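PDB 4LRL: HD domain protein from Enterococcus faecalis, which probably hydrolyses deoxynucleoside triphosphates such as dGTP, as a metal-dependent HD-domain triphosphohydrolase regulated by bound nucleotides. Local coordinates for residues C[137-151]-C[312-325]. Residues are numbered along the deposited sequence; the frame is centred on the assembly and turned at random.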
ATOM      1  N   GLY C 137      -1.249  26.629 -19.783  1.00 39.19           N
ATOM      2  CA  GLY C 137      -0.692  26.925 -21.104  1.00 40.93           C
ATOM      3  C   GLY C 137      -0.018  25.757 -21.815  1.00 40.97           C
ATOM      4  O   GLY C 137       0.474  25.913 -22.931  1.00 41.97           O
ATOM      5  N   HIS C 138       0.026  24.595 -21.165  1.00 40.00           N
ATOM      6  CA  HIS C 138       0.566  23.389 -21.789  1.00 39.86           C
ATOM      7  C   HIS C 138      -0.366  22.896 -22.892  1.00 40.24           C
ATOM      8  O   HIS C 138      -1.581  22.822 -22.691  1.00 40.21           O
ATOM      9  CB  HIS C 138       0.708  22.268 -20.767  1.00 38.84           C
ATOM     10  CG  HIS C 138       1.930  22.364 -19.904  1.00 39.48           C
ATOM     11  ND1 HIS C 138       3.205  22.161 -20.391  1.00 40.45           N
ATOM     12  CD2 HIS C 138       2.065  22.575 -18.573  1.00 38.98           C
ATOM     13  CE1 HIS C 138       4.074  22.266 -19.401  1.00 40.40           C
ATOM     14  NE2 HIS C 138       3.407  22.516 -18.287  1.00 39.17           N
ATOM     15  N   GLY C 139       0.207  22.563 -24.048  1.00 40.44           N
ATOM     16  CA  GLY C 139      -0.535  21.916 -25.127  1.00 40.42           C
ATOM     17  C   GLY C 139      -0.168  20.443 -25.182  1.00 39.42           C
ATOM     18  O   GLY C 139       0.524  19.955 -24.291  1.00 37.96           O
ATOM     19  N   PRO C 140      -0.613  19.726 -26.236  1.00 39.97           N
ATOM     20  CA  PRO C 140      -0.318  18.298 -26.357  1.00 39.20           C
ATOM     21  C   PRO C 140       1.184  18.049 -26.464  1.00 39.38           C
ATOM     22  O   PRO C 140       1.889  18.836 -27.109  1.00 39.85           O
ATOM     23  CB  PRO C 140      -1.003  17.913 -27.674  1.00 41.02           C
ATOM     24  CG  PRO C 140      -1.091  19.202 -28.464  1.00 41.70           C
ATOM     25  CD  PRO C 140      -1.354  20.238 -27.408  1.00 41.42           C
ATOM     26  N   TYR C 141       1.662  16.974 -25.827  1.00 38.32           N
ATOM     27  CA  TYR C 141       3.080  16.587 -25.858  1.00 38.70           C
ATOM     28  C   TYR C 141       3.959  17.823 -25.798  1.00 39.46           C
ATOM     29  O   TYR C 141       4.723  18.125 -26.727  1.00 40.53           O
ATOM     30  CB  TYR C 141       3.389  15.746 -27.103  1.00 39.46           C
ATOM     31  CG  TYR C 141       2.492  14.535 -27.217  1.00 39.88           C
ATOM     32  CD1 TYR C 141       1.376  14.558 -28.039  1.00 40.02           C
ATOM     33  CD2 TYR C 141       2.742  13.377 -26.470  1.00 38.97           C
ATOM     34  CE1 TYR C 141       0.543  13.460 -28.142  1.00 41.11           C
ATOM     35  CE2 TYR C 141       1.908  12.270 -26.567  1.00 39.46           C
ATOM     36  CZ  TYR C 141       0.809  12.326 -27.407  1.00 40.21           C
ATOM     37  OH  TYR C 141      -0.033  11.259 -27.523  1.00 41.25           O
ATOM     38  N   SER C 142       3.823  18.527 -24.682  1.00 38.97           N
ATOM     39  CA  SER C 142       4.306  19.889 -24.536  1.00 40.15           C
ATOM     40  C   SER C 142       5.764  20.064 -24.949  1.00 40.91           C
ATOM     41  O   SER C 142       6.081  20.954 -25.740  1.00 42.54           O
ATOM     42  CB  SER C 142       4.051  20.380 -23.108  1.00 38.95           C
ATOM     43  OG  SER C 142       4.931  21.437 -22.781  1.00 41.79           O
ATOM     44  N   HIS C 143       6.638  19.196 -24.445  1.00 40.58           N
ATOM     45  CA  HIS C 143       8.077  19.310 -24.720  1.00 41.52           C
ATOM     46  C   HIS C 143       8.434  19.149 -26.216  1.00 42.47           C
ATOM     47  O   HIS C 143       9.244  19.911 -26.756  1.00 43.49           O
ATOM     48  CB  HIS C 143       8.878  18.321 -23.855  1.00 41.00           C
ATOM     49  CG  HIS C 143      10.360  18.522 -23.934  1.00 43.16           C
ATOM     50  ND1 HIS C 143      11.189  17.682 -24.648  1.00 44.77           N
ATOM     51  CD2 HIS C 143      11.156  19.495 -23.427  1.00 45.23           C
ATOM     52  CE1 HIS C 143      12.435  18.113 -24.558  1.00 46.50           C
ATOM     53  NE2 HIS C 143      12.442  19.217 -23.827  1.00 47.56           N
ATOM     54  N   THR C 144       7.826  18.156 -26.868  1.00 41.98           N
ATOM     55  CA  THR C 144       8.038  17.898 -28.290  1.00 43.28           C
ATOM     56  C   THR C 144       7.472  19.042 -29.127  1.00 44.56           C
ATOM     57  O   THR C 144       8.103  19.510 -30.071  1.00 45.75           O
ATOM     58  CB  THR C 144       7.361  16.584 -28.722  1.00 42.80           C
ATOM     59  OG1 THR C 144       7.750  15.537 -27.838  1.00 41.37           O
ATOM     60  CG2 THR C 144       7.754  16.206 -30.135  1.00 43.93           C
ATOM     61  N   PHE C 145       6.277  19.486 -28.751  1.00 44.41           N
ATOM     62  CA  PHE C 145       5.571  20.540 -29.460  1.00 45.94           C
ATOM     63  C   PHE C 145       6.348  21.863 -29.476  1.00 47.36           C
ATOM     64  O   PHE C 145       6.398  22.550 -30.505  1.00 48.96           O
ATOM     65  CB  PHE C 145       4.183  20.736 -28.849  1.00 44.85           C
ATOM     66  CG  PHE C 145       3.201  21.359 -29.785  1.00 46.32           C
ATOM     67  CD1 PHE C 145       2.392  20.563 -30.594  1.00 46.09           C
ATOM     68  CD2 PHE C 145       3.087  22.747 -29.871  1.00 47.29           C
ATOM     69  CE1 PHE C 145       1.483  21.142 -31.478  1.00 47.99           C
ATOM     70  CE2 PHE C 145       2.181  23.336 -30.752  1.00 49.14           C
ATOM     71  CZ  PHE C 145       1.383  22.532 -31.563  1.00 49.35           C
ATOM     72  N   GLU C 146       6.969  22.207 -28.349  1.00 46.84           N
ATOM     73  CA  GLU C 146       7.737  23.453 -28.262  1.00 48.65           C
ATOM     74  C   GLU C 146       9.017  23.397 -29.074  1.00 49.89           C
ATOM     75  O   GLU C 146       9.459  24.413 -29.602  1.00 51.39           O
ATOM     76  CB  GLU C 146       8.032  23.826 -26.808  1.00 47.77           C
ATOM     77  CG  GLU C 146       6.766  24.045 -25.987  1.00 49.04           C
ATOM     78  CD  GLU C 146       7.015  24.283 -24.507  1.00 50.80           C
ATOM     79  OE1 GLU C 146       6.016  24.462 -23.782  1.00 51.14           O
ATOM     80  OE2 GLU C 146       8.188  24.301 -24.065  1.00 52.64           O
ATOM     81  N   HIS C 147       9.612  22.210 -29.177  1.00 49.51           N
ATOM     82  CA  HIS C 147      10.815  22.052 -29.989  1.00 51.18           C
ATOM     83  C   HIS C 147      10.532  22.299 -31.475  1.00 52.79           C
ATOM     84  O   HIS C 147      11.293  23.001 -32.142  1.00 54.91           O
ATOM     85  CB  HIS C 147      11.463  20.675 -29.774  1.00 50.40           C
ATOM     86  CG  HIS C 147      12.655  20.429 -30.651  1.00 52.78           C
ATOM     87  ND1 HIS C 147      12.686  19.435 -31.607  1.00 53.03           N
ATOM     88  CD2 HIS C 147      13.849  21.064 -30.730  1.00 54.28           C
ATOM     89  CE1 HIS C 147      13.852  19.459 -32.228  1.00 55.28           C
ATOM     90  NE2 HIS C 147      14.574  20.442 -31.718  1.00 56.44           N
ATOM     91  N   ILE C 148       9.429  21.742 -31.974  1.00 52.30           N
ATOM     92  CA  ILE C 148       9.083  21.819 -33.401  1.00 53.94           C
ATOM     93  C   ILE C 148       8.388  23.134 -33.776  1.00 55.20           C
ATOM     94  O   ILE C 148       8.688  23.726 -34.820  1.00 56.96           O
ATOM     95  CB  ILE C 148       8.181  20.620 -33.850  1.00 53.39           C
ATOM     96  CG1 ILE C 148       8.797  19.264 -33.450  1.00 51.84           C
ATOM     97  CG2 ILE C 148       7.869  20.686 -35.350  1.00 55.02           C
ATOM     98  CD1 ILE C 148      10.153  18.959 -34.072  1.00 53.00           C
ATOM     99  N   PHE C 149       7.461  23.587 -32.934  1.00 54.10           N
ATOM    100  CA  PHE C 149       6.648  24.756 -33.273  1.00 55.54           C
ATOM    101  C   PHE C 149       7.012  26.044 -32.533  1.00 56.28           C
ATOM    102  O   PHE C 149       6.356  27.065 -32.710  1.00 57.24           O
ATOM    103  CB  PHE C 149       5.164  24.435 -33.123  1.00 54.31           C
ATOM    104  CG  PHE C 149       4.701  23.324 -34.016  1.00 54.18           C
ATOM    105  CD1 PHE C 149       4.410  22.069 -33.494  1.00 52.06           C
ATOM    106  CD2 PHE C 149       4.579  23.524 -35.383  1.00 56.00           C
ATOM    107  CE1 PHE C 149       3.985  21.035 -34.319  1.00 52.06           C
ATOM    108  CE2 PHE C 149       4.156  22.486 -36.224  1.00 56.75           C
ATOM    109  CZ  PHE C 149       3.858  21.242 -35.688  1.00 54.11           C
ATOM    110  N   ASP C 150       8.065  25.978 -31.720  1.00 56.37           N
ATOM    111  CA  ASP C 150       8.600  27.124 -30.978  1.00 57.62           C
ATOM    112  C   ASP C 150       7.565  27.849 -30.095  1.00 56.96           C
ATOM    113  O   ASP C 150       7.602  29.073 -29.946  1.00 58.33           O
ATOM    114  CB  ASP C 150       9.348  28.094 -31.916  1.00 60.39           C
ATOM    115  CG  ASP C 150      10.563  28.735 -31.249  1.00 62.34           C
ATOM    116  OD1 ASP C 150      11.048  28.188 -30.224  1.00 61.05           O
ATOM    117  OD2 ASP C 150      11.034  29.786 -31.748  1.00 65.30           O
ATOM    118  N   THR C 151       6.642  27.077 -29.523  1.00 55.40           N
ATOM    119  CA  THR C 151       5.719  27.574 -28.504  1.00 54.44           C
ATOM    120  C   THR C 151       6.424  27.628 -27.142  1.00 53.50           C
ATOM    121  O   THR C 151       7.491  27.035 -26.963  1.00 53.58           O
ATOM    122  CB  THR C 151       4.455  26.676 -28.381  1.00 53.18           C
ATOM    123  OG1 THR C 151       4.843  25.308 -28.216  1.00 51.62           O
ATOM    124  CG2 THR C 151       3.574  26.792 -29.612  1.00 54.45           C
ATOM    125  N   PHE C 312       0.161  31.541 -35.280  1.00 58.56           N
ATOM    126  CA  PHE C 312      -1.055  31.073 -34.616  1.00 56.74           C
ATOM    127  C   PHE C 312      -1.600  32.067 -33.593  1.00 57.55           C
ATOM    128  O   PHE C 312      -0.863  32.897 -33.052  1.00 58.69           O
ATOM    129  CB  PHE C 312      -0.826  29.706 -33.966  1.00 54.19           C
ATOM    130  CG  PHE C 312       0.150  29.727 -32.821  1.00 53.62           C
ATOM    131  CD1 PHE C 312      -0.298  29.917 -31.512  1.00 52.93           C
ATOM    132  CD2 PHE C 312       1.515  29.539 -33.049  1.00 53.11           C
ATOM    133  CE1 PHE C 312       0.600  29.934 -30.446  1.00 52.58           C
ATOM    134  CE2 PHE C 312       2.419  29.556 -31.994  1.00 52.71           C
ATOM    135  CZ  PHE C 312       1.958  29.756 -30.685  1.00 52.87           C
ATOM    136  N   THR C 313      -2.900  31.970 -33.336  1.00 56.84           N
ATOM    137  CA  THR C 313      -3.545  32.760 -32.298  1.00 57.39           C
ATOM    138  C   THR C 313      -3.781  31.887 -31.069  1.00 55.16           C
ATOM    139  O   THR C 313      -3.648  30.655 -31.126  1.00 52.70           O
ATOM    140  CB  THR C 313      -4.883  33.353 -32.784  1.00 59.09           C
ATOM    141  OG1 THR C 313      -5.767  32.291 -33.163  1.00 57.93           O
ATOM    142  CG2 THR C 313      -4.659  34.278 -33.981  1.00 61.19           C
ATOM    143  N   LEU C 314      -4.113  32.533 -29.956  1.00 55.65           N
ATOM    144  CA  LEU C 314      -4.441  31.823 -28.735  1.00 54.01           C
ATOM    145  C   LEU C 314      -5.553  30.800 -28.975  1.00 52.46           C
ATOM    146  O   LEU C 314      -5.411  29.629 -28.611  1.00 50.75           O
ATOM    147  CB  LEU C 314      -4.826  32.810 -27.626  1.00 55.58           C
ATOM    148  CG  LEU C 314      -5.177  32.198 -26.259  1.00 54.78           C
ATOM    149  CD1 LEU C 314      -4.140  31.181 -25.778  1.00 50.67           C
ATOM    150  CD2 LEU C 314      -5.385  33.299 -25.222  1.00 56.67           C
ATOM    151  N   GLN C 315      -6.636  31.245 -29.609  1.00 53.60           N
ATOM    152  CA  GLN C 315      -7.801  30.400 -29.902  1.00 52.97           C
ATOM    153  C   GLN C 315      -7.473  29.148 -30.721  1.00 50.87           C
ATOM    154  O   GLN C 315      -8.074  28.097 -30.512  1.00 49.55           O
ATOM    155  CB  GLN C 315      -8.905  31.208 -30.604  1.00 54.97           C
ATOM    156  CG  GLN C 315      -9.484  32.343 -29.776  1.00 58.19           C
ATOM    157  CD  GLN C 315     -10.296  31.870 -28.571  1.00 60.01           C
ATOM    158  OE1 GLN C 315     -10.386  30.669 -28.290  1.00 59.22           O
ATOM    159  NE2 GLN C 315     -10.900  32.821 -27.859  1.00 62.45           N
ATOM    160  N   GLU C 316      -6.524  29.278 -31.648  1.00 50.91           N
ATOM    161  CA  GLU C 316      -6.066  28.152 -32.460  1.00 49.08           C
ATOM    162  C   GLU C 316      -5.262  27.167 -31.632  1.00 47.03           C
ATOM    163  O   GLU C 316      -5.341  25.946 -31.840  1.00 45.92           O
ATOM    164  CB  GLU C 316      -5.246  28.645 -33.652  1.00 50.07           C
ATOM    165  CG  GLU C 316      -6.112  29.096 -34.832  1.00 51.85           C
ATOM    166  CD  GLU C 316      -5.403  30.065 -35.760  1.00 54.12           C
ATOM    167  OE1 GLU C 316      -4.237  30.420 -35.490  1.00 53.96           O
ATOM    168  OE2 GLU C 316      -6.021  30.479 -36.766  1.00 56.38           O
ATOM    169  N   TYR C 317      -4.489  27.700 -30.694  1.00 46.69           N
ATOM    170  CA  TYR C 317      -3.700  26.873 -29.793  1.00 44.96           C
ATOM    171  C   TYR C 317      -4.595  26.071 -28.843  1.00 44.08           C
ATOM    172  O   TYR C 317      -4.410  24.870 -28.688  1.00 41.66           O
ATOM    173  CB  TYR C 317      -2.719  27.737 -29.007  1.00 45.40           C
ATOM    174  CG  TYR C 317      -1.805  26.967 -28.078  1.00 44.08           C
ATOM    175  CD1 TYR C 317      -0.598  26.442 -28.529  1.00 42.41           C
ATOM    176  CD2 TYR C 317      -2.141  26.791 -26.731  1.00 43.66           C
ATOM    177  CE1 TYR C 317       0.243  25.742 -27.666  1.00 41.94           C
ATOM    178  CE2 TYR C 317      -1.307  26.112 -25.861  1.00 41.56           C
ATOM    179  CZ  TYR C 317      -0.122  25.589 -26.327  1.00 41.52           C
ATOM    180  OH  TYR C 317       0.698  24.920 -25.450  1.00 39.88           O
ATOM    181  N   LEU C 318      -5.573  26.757 -28.245  1.00 45.79           N
ATOM    182  CA  LEU C 318      -6.497  26.169 -27.270  1.00 45.77           C
ATOM    183  C   LEU C 318      -7.325  25.001 -27.810  1.00 45.42           C
ATOM    184  O   LEU C 318      -7.877  24.213 -27.039  1.00 45.33           O
ATOM    185  CB  LEU C 318      -7.428  27.244 -26.708  1.00 46.98           C
ATOM    186  CG  LEU C 318      -6.819  28.300 -25.777  1.00 47.84           C
ATOM    187  CD1 LEU C 318      -7.791  29.450 -25.577  1.00 47.61           C
ATOM    188  CD2 LEU C 318      -6.417  27.690 -24.431  1.00 45.38           C
ATOM    189  N   LYS C 319      -7.411  24.895 -29.130  1.00 45.96           N
ATOM    190  CA  LYS C 319      -8.176  23.833 -29.763  1.00 45.90           C
ATOM    191  C   LYS C 319      -7.379  22.545 -29.781  1.00 44.63           C
ATOM    192  O   LYS C 319      -7.926  21.485 -30.088  1.00 44.44           O
ATOM    193  CB  LYS C 319      -8.538  24.218 -31.203  1.00 46.78           C
ATOM    194  CG  LYS C 319      -9.723  25.167 -31.333  1.00 48.63           C
ATOM    195  CD  LYS C 319      -9.892  25.599 -32.772  1.00 50.75           C
ATOM    196  CE  LYS C 319     -11.131  26.465 -32.965  1.00 54.10           C
ATOM    197  NZ  LYS C 319     -11.043  27.215 -34.257  1.00 54.98           N
ATOM    198  N   LEU C 320      -6.088  22.648 -29.472  1.00 44.19           N
ATOM    199  CA  LEU C 320      -5.185  21.511 -29.570  1.00 43.51           C
ATOM    200  C   LEU C 320      -5.157  20.643 -28.319  1.00 43.03           C
ATOM    201  O   LEU C 320      -5.125  21.161 -27.201  1.00 43.52           O
ATOM    202  CB  LEU C 320      -3.771  21.982 -29.875  1.00 43.31           C
ATOM    203  CG  LEU C 320      -3.451  22.527 -31.261  1.00 43.80           C
ATOM    204  CD1 LEU C 320      -1.971  22.826 -31.293  1.00 42.89           C
ATOM    205  CD2 LEU C 320      -3.834  21.543 -32.373  1.00 42.89           C
ATOM    206  N   ASP C 321      -5.168  19.325 -28.532  1.00 42.43           N
ATOM    207  CA  ASP C 321      -5.027  18.319 -27.467  1.00 41.88           C
ATOM    208  C   ASP C 321      -4.451  17.022 -28.054  1.00 41.12           C
ATOM    209  O   ASP C 321      -4.182  16.971 -29.247  1.00 41.03           O
ATOM    210  CB  ASP C 321      -6.367  18.076 -26.761  1.00 42.41           C
ATOM    211  CG  ASP C 321      -7.474  17.637 -27.714  1.00 43.35           C
ATOM    212  OD1 ASP C 321      -8.602  18.159 -27.590  1.00 43.42           O
ATOM    213  OD2 ASP C 321      -7.223  16.772 -28.582  1.00 43.65           O
ATOM    214  N   ASP C 322      -4.261  15.984 -27.233  1.00 40.66           N
ATOM    215  CA  ASP C 322      -3.659  14.727 -27.719  1.00 40.05           C
ATOM    216  C   ASP C 322      -4.494  14.039 -28.816  1.00 40.10           C
ATOM    217  O   ASP C 322      -3.947  13.444 -29.752  1.00 40.00           O
ATOM    218  CB  ASP C 322      -3.402  13.743 -26.562  1.00 40.25           C
ATOM    219  CG  ASP C 322      -2.481  14.314 -25.481  1.00 41.14           C
ATOM    220  OD1 ASP C 322      -2.364  13.681 -24.413  1.00 42.43           O
ATOM    221  OD2 ASP C 322      -1.870  15.382 -25.683  1.00 42.02           O
ATOM    222  N   GLY C 323      -5.814  14.122 -28.691  1.00 40.18           N
ATOM    223  CA  GLY C 323      -6.719  13.501 -29.632  1.00 40.13           C
ATOM    224  C   GLY C 323      -6.696  14.120 -31.018  1.00 40.23           C
ATOM    225  O   GLY C 323      -6.953  13.439 -32.011  1.00 40.40           O
ATOM    226  N   VAL C 324      -6.404  15.414 -31.086  1.00 39.81           N
ATOM    227  CA  VAL C 324      -6.258  16.088 -32.365  1.00 40.31           C
ATOM    228  C   VAL C 324      -5.076  15.486 -33.121  1.00 39.49           C
ATOM    229  O   VAL C 324      -5.218  15.084 -34.280  1.00 40.08           O
ATOM    230  CB  VAL C 324      -6.105  17.634 -32.201  1.00 40.95           C
ATOM    231  CG1 VAL C 324      -5.641  18.276 -33.504  1.00 41.27           C
ATOM    232  CG2 VAL C 324      -7.430  18.260 -31.749  1.00 41.59           C
ATOM    233  N   LEU C 325      -3.933  15.387 -32.445  1.00 38.14           N
ATOM    234  CA  LEU C 325      -2.708  14.861 -33.054  1.00 37.28           C
ATOM    235  C   LEU C 325      -2.854  13.425 -33.531  1.00 36.71           C
ATOM    236  O   LEU C 325      -2.534  13.117 -34.681  1.00 36.93           O
ATOM    237  CB  LEU C 325      -1.514  14.989 -32.106  1.00 36.70           C
ATOM    238  CG  LEU C 325      -0.969  16.402 -31.863  1.00 37.45           C
ATOM    239  CD1 LEU C 325       0.254  16.351 -30.979  1.00 37.11           C
ATOM    240  CD2 LEU C 325      -0.614  17.065 -33.156  1.00 40.23           C
TER
HETATM  241  O   HOH W   1       0.342  15.149 -23.830  1.00 47.63           O
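Tyr317 pushes its hydroxyl into the loop of the HD domain that follows the metal-binding His134 and Asp135, and donates a hydrogen bond from OH to Gly137 O at 2.7 Å. The contact packs this loop and helix 142-149 against helices 314-318 and 322-332 of the HD-associated region. The donor stands 24° off the carbonyl plane. With CG anti to the backbone N (chi1 -178°), the Tyr317 side chain reaches out from helix 314-318 to this buried backbone oxygen. Its OH also lies against the Gly139 backbone, 2.8 Å from Gly139 N.

Beside it, Leu320 points CD1 at Phe145, 3.4 Å from CZ, the two side chains crossing at about a right angle, and sets CB against Pro140 CD. Phe149 CD1 lies over the centre of one face of the Phe145 ring, and Phe307 of helix 305-308 meets that ring edge-to-face. Farther along, Thr151 CG2 touches Phe312 CZ at 3.5 Å.

Pro140 bridges to the start of helix 322-332, its CB 3.9 Å from Leu325 CD1. Leu325 CD1 also comes to the edge of the Tyr141 ring, near its plane, 3.6 Å from Tyr141 CD1, while Asp322 OD2 sits over one face. A water accepts from Tyr141 N and lies 2.9 Å from Asp322 OD2, within hydrogen-bonding distance, and Lys71 ties the pair together by a salt bridge to Asp322 OD1 and a hydrogen bond from NZ to Tyr141 OH.

The His138 side chain, its ring stacked on that of His153, comes within about 6 Å of the nickel ion (nearest atoms). Asp321, beside Pro140, N-caps helix 322-332: its OD2 accepts from Val324 N at 3.0 Å, met nearly along the C-O axis.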